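Local coordinates for protein glucose-6-phosphate isomerase (Chlamydia trachomatis D/UW-3/CX, PDB 6OTU) that catalyses the reversible isomerisation of glucose 6-phosphate to fructose 6-phosphate, at residues E52-S57 with P466-S471; Y168-G173 with Q462-R467; A299-A304 with Y476-A481; K425-L430 with I458-Q463. All coordinates share one frame; numbering follows the deposited sequence.

Contact 1. Residues E52-S57 with P466-S471; sequences EGFTYS and PRIAGS. With ACT (acetate ion), chain B.
F54 is the hub of this contact: its ring lies against I468 and S471 of helix 466-487. Along the helix, R467 comes first and reaches E52 through a water rather than directly. The water donates to E52 OE2 and lies near the plane of the guanidinium, at its edge, where its bond from R467 NH2 is long and weak. The two charged ends stay 5.0 Å apart, measured from E52 OE2 to R467 NH2, so any electrostatic attraction between them is probably modest. I468 approaches F54 from the opposite direction, and its CG2, held anti to the backbone N, comes within 4.0 Å of F54 CE1, obliquely to the ring. The other branch of I468 ends in CD1, which packs 4.2 Å from G53 O. G53 has phi 84° and psi 7°, backbone angles that call for glycine. S471 closes the walk: its CB sits at the edge of the F54 ring, in plane, 3.7 Å from F54 CE2. A second water donates both to S471 OG (2.8 Å from its oxygen) and to E52 O (2.7 Å), and the same hydroxyl bonds to G296 O. Thus the N-terminal end of helix 466-487 packs against the start of strand 54-57, with F54 also resting on L459 and A461 of the adjacent strand 456-461, while helix 287-303 touches R467 and S471.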
# COMPACT_ATOMS: atom_id res chain seq x y z
N GLU A 52 24.12 -14.99 -6.34
CA GLU A 52 22.83 -15.67 -6.44
C GLU A 52 21.89 -15.00 -7.43
O GLU A 52 20.66 -14.99 -7.26
CB GLU A 52 22.17 -15.80 -5.06
CG GLU A 52 22.96 -16.68 -4.05
CD GLU A 52 23.12 -18.15 -4.49
OE1 GLU A 52 24.06 -18.81 -4.00
OE2 GLU A 52 22.32 -18.65 -5.31
N GLY A 53 22.46 -14.45 -8.51
CA GLY A 53 21.68 -13.78 -9.54
C GLY A 53 21.33 -12.33 -9.28
O GLY A 53 20.56 -11.76 -10.05
N PHE A 54 21.87 -11.72 -8.21
CA PHE A 54 21.55 -10.34 -7.87
C PHE A 54 22.83 -9.52 -7.72
O PHE A 54 23.89 -10.05 -7.42
CB PHE A 54 20.80 -10.20 -6.54
CG PHE A 54 19.53 -10.96 -6.46
CD1 PHE A 54 18.35 -10.41 -6.92
CD2 PHE A 54 19.51 -12.21 -5.88
CE1 PHE A 54 17.17 -11.11 -6.83
CE2 PHE A 54 18.33 -12.92 -5.78
CZ PHE A 54 17.15 -12.37 -6.26
N THR A 55 22.69 -8.21 -7.90
CA THR A 55 23.63 -7.25 -7.34
C THR A 55 22.90 -6.40 -6.32
O THR A 55 21.74 -6.01 -6.53
CB THR A 55 24.28 -6.38 -8.43
OG1 THR A 55 24.90 -7.24 -9.40
CG2 THR A 55 25.34 -5.46 -7.83
N TYR A 56 23.56 -6.15 -5.20
CA TYR A 56 23.05 -5.35 -4.10
C TYR A 56 24.04 -4.22 -3.84
O TYR A 56 25.19 -4.49 -3.48
CB TYR A 56 22.86 -6.21 -2.86
CG TYR A 56 22.15 -5.57 -1.69
CD1 TYR A 56 20.78 -5.28 -1.75
CD2 TYR A 56 22.83 -5.28 -0.51
CE1 TYR A 56 20.12 -4.72 -0.67
CE2 TYR A 56 22.16 -4.72 0.59
CZ TYR A 56 20.80 -4.45 0.49
OH TYR A 56 20.12 -3.90 1.56
N SER A 57 23.60 -2.98 -4.04
CA SER A 57 24.42 -1.79 -3.82
C SER A 57 23.86 -1.02 -2.64
O SER A 57 22.65 -0.79 -2.57
CB SER A 57 24.47 -0.89 -5.05
OG SER A 57 25.53 0.07 -4.96
N PRO A 466 10.32 -17.05 -12.51
CA PRO A 466 9.95 -17.93 -11.38
C PRO A 466 11.09 -18.11 -10.38
O PRO A 466 10.89 -17.96 -9.17
CB PRO A 466 9.56 -19.24 -12.07
CG PRO A 466 9.03 -18.81 -13.39
CD PRO A 466 9.82 -17.57 -13.79
N ARG A 467 12.29 -18.43 -10.87
CA ARG A 467 13.42 -18.65 -9.97
C ARG A 467 13.73 -17.40 -9.15
O ARG A 467 13.85 -17.45 -7.92
CB ARG A 467 14.65 -19.08 -10.77
CG ARG A 467 15.86 -19.32 -9.90
CD ARG A 467 17.01 -19.99 -10.62
NE ARG A 467 18.11 -20.21 -9.69
CZ ARG A 467 18.46 -21.40 -9.19
NH1 ARG A 467 17.80 -22.50 -9.55
NH2 ARG A 467 19.48 -21.48 -8.34
N ILE A 468 13.84 -16.25 -9.83
CA ILE A 468 14.18 -14.99 -9.17
C ILE A 468 13.07 -14.58 -8.19
O ILE A 468 13.35 -14.07 -7.10
CB ILE A 468 14.46 -13.90 -10.21
CG1 ILE A 468 15.75 -14.20 -10.97
CG2 ILE A 468 14.53 -12.52 -9.55
CD1 ILE A 468 17.01 -14.08 -10.12
N ALA A 469 11.80 -14.79 -8.57
CA ALA A 469 10.70 -14.57 -7.63
C ALA A 469 10.89 -15.40 -6.36
O ALA A 469 10.71 -14.89 -5.25
CB ALA A 469 9.36 -14.90 -8.28
N GLY A 470 11.27 -16.67 -6.52
CA GLY A 470 11.52 -17.50 -5.35
C GLY A 470 12.69 -17.02 -4.52
O GLY A 470 12.64 -17.05 -3.29
N SER A 471 13.76 -16.58 -5.17
CA SER A 471 14.90 -16.06 -4.42
C SER A 471 14.52 -14.78 -3.67
O SER A 471 14.91 -14.59 -2.51
CB SER A 471 16.08 -15.82 -5.35
OG SER A 471 16.56 -17.05 -5.88
C ACT B . 23.40 -8.67 -12.21
O ACT B . 24.08 -7.67 -11.87
OXT ACT B . 22.19 -8.70 -12.56
CH3 ACT B . 24.15 -10.09 -12.18
O HOH W 1 18.74 -16.86 -7.69
O HOH W 2 20.79 -18.48 -7.38

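Contact 2. Residues Y168-G173 with Q462-R467; sequences YFAMQG and QQLSPR
The backbones of helix 162-172 and of the chain entering helix 466-487 come closest at M171 and P466, whose CA atoms are 5.6 Å apart; A170 and L464, at 7.3 Å between CA atoms, form the second pairing. L464 points its side chain at the helix, and its CD2 methyl lies 3.4 Å from A170 O, with A170 CB 4.3 Å from the same L464 CD2. That carbonyl is not left to hydrocarbon alone, since it also accepts a hydrogen bond from Q410 NE2. M171 runs as an extended chain beyond CG (chi2 176°, chi3 -159°) and passes slantwise over P466. Three of its atoms share the work: M171 CG lies 4.0 Å from P466 CA, SD is 4.1 Å from P466 CB, and CE reaches the same CA. F293 and F285, on helices 287-303 and 275-285, also touch the M171 side chain, which is buried. Just before P466, S465 occupies the N-cap position, and its OG accepts from I468 N. Proline in the first turn suits such a start, having no N-H to satisfy. The arrangement is a strand-to-helix connection of an alpha/beta fold: the capped, proline-led beginning of helix 466-487 docks on helix 162-172 at A170 and M171.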
# COMPACT_ATOMS: atom_id res chain seq x y z
N TYR A 168 2.01 -15.00 -7.87
CA TYR A 168 1.29 -15.22 -9.12
C TYR A 168 1.49 -14.05 -10.08
O TYR A 168 1.83 -14.24 -11.25
CB TYR A 168 -0.21 -15.46 -8.84
CG TYR A 168 -1.03 -15.32 -10.10
CD1 TYR A 168 -1.05 -16.33 -11.04
CD2 TYR A 168 -1.72 -14.15 -10.37
CE1 TYR A 168 -1.76 -16.20 -12.22
CE2 TYR A 168 -2.43 -14.00 -11.54
CZ TYR A 168 -2.45 -15.02 -12.47
OH TYR A 168 -3.17 -14.88 -13.65
N PHE A 169 1.31 -12.81 -9.59
CA PHE A 169 1.55 -11.66 -10.47
C PHE A 169 3.03 -11.49 -10.80
O PHE A 169 3.36 -10.96 -11.86
CB PHE A 169 0.98 -10.39 -9.85
CG PHE A 169 -0.52 -10.35 -9.87
CD1 PHE A 169 -1.20 -9.88 -10.99
CD2 PHE A 169 -1.26 -10.83 -8.80
CE1 PHE A 169 -2.59 -9.87 -11.01
CE2 PHE A 169 -2.65 -10.82 -8.82
CZ PHE A 169 -3.31 -10.34 -9.92
N ALA A 170 3.93 -11.95 -9.93
CA ALA A 170 5.35 -11.84 -10.25
C ALA A 170 5.71 -12.69 -11.46
O ALA A 170 6.53 -12.29 -12.29
CB ALA A 170 6.20 -12.25 -9.05
N MET A 171 5.10 -13.86 -11.56
CA MET A 171 5.43 -14.82 -12.60
C MET A 171 4.58 -14.67 -13.84
O MET A 171 4.93 -15.25 -14.88
CB MET A 171 5.28 -16.24 -12.07
CG MET A 171 6.25 -16.59 -10.99
SD MET A 171 5.93 -18.24 -10.35
CE MET A 171 6.77 -18.05 -8.78
N GLN A 172 3.45 -13.95 -13.74
CA GLN A 172 2.52 -13.81 -14.85
C GLN A 172 3.21 -13.36 -16.14
O GLN A 172 2.84 -13.80 -17.23
CB GLN A 172 1.42 -12.84 -14.45
CG GLN A 172 0.17 -12.86 -15.27
CD GLN A 172 -0.81 -11.78 -14.82
OE1 GLN A 172 -0.42 -10.61 -14.64
NE2 GLN A 172 -2.06 -12.16 -14.61
N GLY A 173 4.25 -12.51 -16.03
CA GLY A 173 4.90 -11.98 -17.22
C GLY A 173 5.88 -12.93 -17.87
O GLY A 173 6.25 -12.72 -19.04
N GLN A 462 18.83 -9.79 -13.45
CA GLN A 462 18.71 -9.63 -14.91
C GLN A 462 17.25 -9.49 -15.33
O GLN A 462 16.90 -8.65 -16.17
CB GLN A 462 19.33 -10.82 -15.64
CG GLN A 462 20.81 -10.76 -15.78
CD GLN A 462 21.27 -9.54 -16.52
OE1 GLN A 462 20.58 -9.01 -17.39
NE2 GLN A 462 22.46 -9.08 -16.17
N GLN A 463 16.39 -10.35 -14.80
CA GLN A 463 15.01 -10.40 -15.26
C GLN A 463 14.21 -11.13 -14.19
O GLN A 463 14.71 -12.07 -13.57
CB GLN A 463 14.93 -11.11 -16.62
CG GLN A 463 13.55 -11.20 -17.26
CD GLN A 463 13.52 -12.17 -18.44
OE1 GLN A 463 13.91 -13.33 -18.31
NE2 GLN A 463 13.06 -11.70 -19.59
N LEU A 464 13.00 -10.64 -13.95
CA LEU A 464 12.09 -11.32 -13.05
C LEU A 464 11.66 -12.64 -13.70
O LEU A 464 11.32 -12.68 -14.88
CB LEU A 464 10.88 -10.43 -12.75
CG LEU A 464 9.82 -10.92 -11.75
CD1 LEU A 464 10.44 -11.36 -10.43
CD2 LEU A 464 8.75 -9.86 -11.52
N SER A 465 11.70 -13.71 -12.92
CA SER A 465 11.40 -15.04 -13.41
C SER A 465 10.84 -15.85 -12.24
O SER A 465 10.85 -15.38 -11.10
CB SER A 465 12.66 -15.71 -13.97
OG SER A 465 13.61 -15.89 -12.93
N PRO A 466 10.32 -17.05 -12.51
CA PRO A 466 9.95 -17.93 -11.38
C PRO A 466 11.09 -18.11 -10.38
O PRO A 466 10.89 -17.96 -9.17
CB PRO A 466 9.56 -19.24 -12.07
CG PRO A 466 9.03 -18.81 -13.39
CD PRO A 466 9.82 -17.57 -13.79
N ARG A 467 12.29 -18.43 -10.87
CA ARG A 467 13.42 -18.65 -9.97
C ARG A 467 13.73 -17.40 -9.15
O ARG A 467 13.85 -17.45 -7.92
CB ARG A 467 14.65 -19.08 -10.77
CG ARG A 467 15.86 -19.32 -9.90
CD ARG A 467 17.01 -19.99 -10.62
NE ARG A 467 18.11 -20.21 -9.69
CZ ARG A 467 18.46 -21.40 -9.19
NH1 ARG A 467 17.80 -22.50 -9.55
NH2 ARG A 467 19.48 -21.48 -8.34

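Contact 3. Residues A299-A304 with Y476-A481; sequences AIDAHA and YEHKFA
D301 and H478 are joined by the single polar bond between the two segments, in a buried contact. H478 NE2 donates to D301 OD1 over 2.6 Å with an N-H...O angle of 162°, so the bond is short and nearly straight. It leaves the imidazole close to the ring plane but arrives on the anti side of OD1, tilted out of the carboxylate plane; the two planes are 70° apart, and the side chains cross at about a right angle. The other carboxylate oxygen, D301 OD2, forms a salt bridge with R112, which also binds E477 OE1. This shared arginine probably eases the likeness of charge between D301 and E477, whose OD1 and OE1 lie 5.5 Å apart. OD1 and OD2 of D301 are thus both engaged, which would restrain the rotation of the carboxylate and hold OD1 toward the ring.

The bond ties the C-terminal part of helix 287-303 to the middle of helix 466-487, two helices of the phosphoglucose isomerase fold, and lies away from the active site, which includes E355, H386 and K501.

Apolar contacts gather round the carbon side of the same ring. I300 CG2, anti to its own N, meets the ring edge 4.0 Å from H478 CD2. A304 CB lies at an equal distance from H478 CD2, approaching obliquely. P314 of helix 313-327 and M84 and M87 of helix 80-89 also touch H478.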
# COMPACT_ATOMS: atom_id res chain seq x y z
N ALA A 299 17.87 -21.93 -3.02
CA ALA A 299 19.21 -21.40 -3.23
C ALA A 299 19.53 -20.28 -2.25
O ALA A 299 20.68 -20.14 -1.81
CB ALA A 299 19.36 -20.93 -4.68
N ILE A 300 18.53 -19.46 -1.89
CA ILE A 300 18.76 -18.39 -0.91
C ILE A 300 18.83 -18.96 0.50
O ILE A 300 19.66 -18.52 1.32
CB ILE A 300 17.69 -17.28 -1.04
CG1 ILE A 300 17.90 -16.42 -2.30
CG2 ILE A 300 17.70 -16.36 0.18
CD1 ILE A 300 19.28 -15.75 -2.40
N ASP A 301 17.97 -19.94 0.83
CA ASP A 301 18.11 -20.67 2.08
C ASP A 301 19.56 -21.11 2.30
O ASP A 301 20.11 -20.94 3.40
CB ASP A 301 17.20 -21.90 2.10
CG ASP A 301 15.72 -21.55 2.01
OD1 ASP A 301 15.36 -20.37 2.18
OD2 ASP A 301 14.92 -22.48 1.75
N ALA A 302 20.19 -21.69 1.28
CA ALA A 302 21.57 -22.12 1.46
C ALA A 302 22.51 -20.93 1.59
O ALA A 302 23.44 -20.94 2.40
CB ALA A 302 21.99 -23.02 0.30
N HIS A 303 22.25 -19.86 0.82
CA HIS A 303 23.14 -18.71 0.82
C HIS A 303 23.09 -17.95 2.14
O HIS A 303 24.09 -17.34 2.54
CB HIS A 303 22.79 -17.80 -0.35
CG HIS A 303 23.35 -16.41 -0.25
ND1 HIS A 303 24.64 -16.10 -0.62
CD2 HIS A 303 22.78 -15.25 0.15
CE1 HIS A 303 24.85 -14.81 -0.43
NE2 HIS A 303 23.74 -14.27 0.04
N ALA A 304 21.95 -18.00 2.85
CA ALA A 304 21.75 -17.25 4.09
C ALA A 304 22.58 -17.78 5.26
O ALA A 304 22.59 -17.14 6.32
CB ALA A 304 20.28 -17.26 4.50
N TYR A 476 13.57 -12.01 1.63
CA TYR A 476 12.89 -11.19 2.62
C TYR A 476 12.48 -12.02 3.82
O TYR A 476 12.52 -11.53 4.96
CB TYR A 476 11.69 -10.48 1.98
CG TYR A 476 12.06 -9.13 1.41
CD1 TYR A 476 12.27 -8.04 2.25
CD2 TYR A 476 12.26 -8.95 0.03
CE1 TYR A 476 12.63 -6.81 1.74
CE2 TYR A 476 12.63 -7.72 -0.49
CZ TYR A 476 12.81 -6.64 0.38
OH TYR A 476 13.16 -5.39 -0.09
N GLU A 477 12.09 -13.28 3.60
CA GLU A 477 11.81 -14.17 4.73
C GLU A 477 13.00 -14.22 5.67
O GLU A 477 12.85 -14.08 6.88
CB GLU A 477 11.44 -15.57 4.24
CG GLU A 477 10.10 -15.62 3.49
CD GLU A 477 9.69 -17.01 3.06
OE1 GLU A 477 10.53 -17.95 3.14
OE2 GLU A 477 8.51 -17.17 2.66
N HIS A 478 14.21 -14.36 5.12
CA HIS A 478 15.39 -14.45 5.98
C HIS A 478 15.83 -13.10 6.53
O HIS A 478 16.32 -13.03 7.66
CB HIS A 478 16.51 -15.14 5.22
CG HIS A 478 16.17 -16.56 4.90
ND1 HIS A 478 15.46 -17.34 5.77
CD2 HIS A 478 16.36 -17.30 3.79
CE1 HIS A 478 15.26 -18.53 5.23
NE2 HIS A 478 15.80 -18.53 4.03
N LYS A 479 15.67 -12.02 5.75
CA LYS A 479 15.88 -10.68 6.29
C LYS A 479 15.11 -10.48 7.59
O LYS A 479 15.67 -10.06 8.60
CB LYS A 479 15.47 -9.60 5.28
CG LYS A 479 15.51 -8.22 5.92
CD LYS A 479 14.85 -7.15 5.08
CE LYS A 479 15.19 -5.78 5.65
NZ LYS A 479 14.30 -4.74 5.09
N PHE A 480 13.81 -10.78 7.57
CA PHE A 480 12.99 -10.54 8.75
C PHE A 480 13.36 -11.49 9.88
O PHE A 480 13.37 -11.10 11.05
CB PHE A 480 11.51 -10.65 8.38
CG PHE A 480 11.08 -9.65 7.33
CD1 PHE A 480 11.47 -8.32 7.42
CD2 PHE A 480 10.31 -10.04 6.25
CE1 PHE A 480 11.08 -7.39 6.45
CE2 PHE A 480 9.92 -9.11 5.27
CZ PHE A 480 10.30 -7.80 5.38
N ALA A 481 13.68 -12.75 9.54
CA ALA A 481 14.15 -13.70 10.54
C ALA A 481 15.44 -13.23 11.20
O ALA A 481 15.59 -13.33 12.43
CB ALA A 481 14.35 -15.08 9.90

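Contact 4. Residues K425-L430 with I458-Q463; sequences KLFANL and ILVAQQ
F427 carries one half of this contact and L430, one helical turn on, the other. F427 has CG anti to the backbone N (chi1 -168°), which extends its ring toward strand 456-461. V460 comes from the opposite direction, and both its methyls reach the same ring carbon: F427 CE1 is 3.6 Å from V460 CG2, which sits at the edge near the ring plane, and 3.6 Å from V460 CG1, which lies well off that plane. The neighbouring ring atom takes part too, with F427 CZ 3.7 Å from V460 CG2. L532 of the second subunit packs on F427.

Helix 422-439 here packs across one face of the mixed sheet, on the side to which I458 and V460 point; L459, between them, points to the opposite face and touches L472 and F475 of helix 466-487.

Between the two contact residues of the helix, N429 turns its amide back to bond K425 O through ND2. L430 then slides past I458, the two side chains running in opposite directions. L430 CD2 lies 3.8 Å from I458 CG2 and, at 4.1 Å from each, also approaches I458 CG1 and CD1, so one leucine methyl spans both branches of the isoleucine. L430 touches F403 of strand 401-406 as well, which carries the helix over a second strand of the sheet.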
# COMPACT_ATOMS: atom_id res chain seq x y z
N LYS A 425 15.07 3.17 -19.58
CA LYS A 425 14.57 4.35 -18.88
C LYS A 425 14.05 3.99 -17.49
O LYS A 425 14.30 4.72 -16.52
CB LYS A 425 13.47 5.01 -19.71
CG LYS A 425 13.94 5.56 -21.06
CD LYS A 425 12.77 6.19 -21.81
CE LYS A 425 13.22 6.83 -23.11
NZ LYS A 425 13.52 5.81 -24.13
N LEU A 426 13.36 2.85 -17.36
CA LEU A 426 12.89 2.38 -16.06
C LEU A 426 14.04 2.21 -15.06
O LEU A 426 13.98 2.73 -13.94
CB LEU A 426 12.14 1.07 -16.24
CG LEU A 426 11.58 0.45 -14.97
CD1 LEU A 426 10.47 1.34 -14.44
CD2 LEU A 426 11.09 -0.98 -15.24
N PHE A 427 15.09 1.48 -15.45
CA PHE A 427 16.20 1.27 -14.52
C PHE A 427 16.92 2.57 -14.20
O PHE A 427 17.27 2.83 -13.04
CB PHE A 427 17.19 0.25 -15.10
CG PHE A 427 18.18 -0.22 -14.09
CD1 PHE A 427 17.76 -0.87 -12.94
CD2 PHE A 427 19.53 0.00 -14.27
CE1 PHE A 427 18.67 -1.30 -12.00
CE2 PHE A 427 20.44 -0.43 -13.33
CZ PHE A 427 20.00 -1.08 -12.19
N ALA A 428 17.15 3.41 -15.22
CA ALA A 428 17.89 4.66 -15.04
C ALA A 428 17.18 5.58 -14.07
O ALA A 428 17.82 6.26 -13.26
CB ALA A 428 18.06 5.35 -16.39
N ASN A 429 15.85 5.64 -14.14
CA ASN A 429 15.07 6.42 -13.19
C ASN A 429 15.32 5.96 -11.75
O ASN A 429 15.49 6.79 -10.85
CB ASN A 429 13.58 6.31 -13.52
CG ASN A 429 13.07 7.46 -14.39
OD1 ASN A 429 12.57 8.47 -13.89
ND2 ASN A 429 13.16 7.29 -15.70
N LEU A 430 15.33 4.64 -11.52
CA LEU A 430 15.63 4.12 -10.18
C LEU A 430 16.99 4.61 -9.70
O LEU A 430 17.12 5.16 -8.60
CB LEU A 430 15.56 2.58 -10.20
CG LEU A 430 15.74 1.71 -8.94
CD1 LEU A 430 15.38 0.24 -9.24
CD2 LEU A 430 17.15 1.78 -8.29
N ILE A 458 19.81 -0.83 -3.36
CA ILE A 458 19.42 -1.21 -4.72
C ILE A 458 19.69 -2.70 -4.87
O ILE A 458 20.84 -3.14 -4.74
CB ILE A 458 20.20 -0.43 -5.79
CG1 ILE A 458 20.10 1.09 -5.59
CG2 ILE A 458 19.72 -0.82 -7.18
CD1 ILE A 458 20.92 1.91 -6.61
N LEU A 459 18.64 -3.46 -5.16
CA LEU A 459 18.76 -4.88 -5.46
C LEU A 459 18.28 -5.11 -6.89
O LEU A 459 17.16 -4.72 -7.23
CB LEU A 459 17.93 -5.69 -4.47
CG LEU A 459 18.03 -7.20 -4.62
CD1 LEU A 459 19.46 -7.67 -4.38
CD2 LEU A 459 17.05 -7.88 -3.67
N VAL A 460 19.13 -5.74 -7.72
CA VAL A 460 18.81 -5.92 -9.14
C VAL A 460 19.12 -7.35 -9.57
O VAL A 460 20.15 -7.91 -9.20
CB VAL A 460 19.59 -4.93 -10.04
CG1 VAL A 460 18.95 -4.86 -11.44
CG2 VAL A 460 19.66 -3.57 -9.43
N ALA A 461 18.24 -7.91 -10.39
CA ALA A 461 18.49 -9.14 -11.13
C ALA A 461 18.35 -8.86 -12.62
O ALA A 461 17.82 -7.81 -13.02
CB ALA A 461 17.54 -10.27 -10.70
N GLN A 462 18.83 -9.79 -13.45
CA GLN A 462 18.71 -9.63 -14.91
C GLN A 462 17.25 -9.49 -15.33
O GLN A 462 16.90 -8.65 -16.17
CB GLN A 462 19.33 -10.82 -15.64
CG GLN A 462 20.81 -10.76 -15.78
CD GLN A 462 21.27 -9.54 -16.52
OE1 GLN A 462 20.58 -9.01 -17.39
NE2 GLN A 462 22.46 -9.08 -16.17
N GLN A 463 16.39 -10.35 -14.80
CA GLN A 463 15.01 -10.40 -15.26
C GLN A 463 14.21 -11.13 -14.19
O GLN A 463 14.71 -12.07 -13.57
CB GLN A 463 14.93 -11.11 -16.62
CG GLN A 463 13.55 -11.20 -17.26
CD GLN A 463 13.52 -12.17 -18.44
OE1 GLN A 463 13.91 -13.33 -18.31
NE2 GLN A 463 13.06 -11.70 -19.59

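Helix 466-487 runs through contacts 1, 2 and 3, while contact 4 uses strand 456-461 just before it. Contacts 1 and 2 share P466 and R467, their centres 11 Å apart, and A469 of the first packs on M171 and A170 of the second. Contact 3, also centred 11 Å from contact 1, meets it where S471 and R467 touch I300 and A299. Contacts 1 and 4, 12 Å apart between centres, both reach the same sheet, in which strands 54-57 and 456-461 are neighbours: T55 N and V460 O are 2.9 Å apart, a probable hydrogen bond. Contacts 3 and 4 are the most distant, 22 Å between centres, and do not touch. All four lie away from the glucose-6-phosphate pocket, which includes E355 and K501.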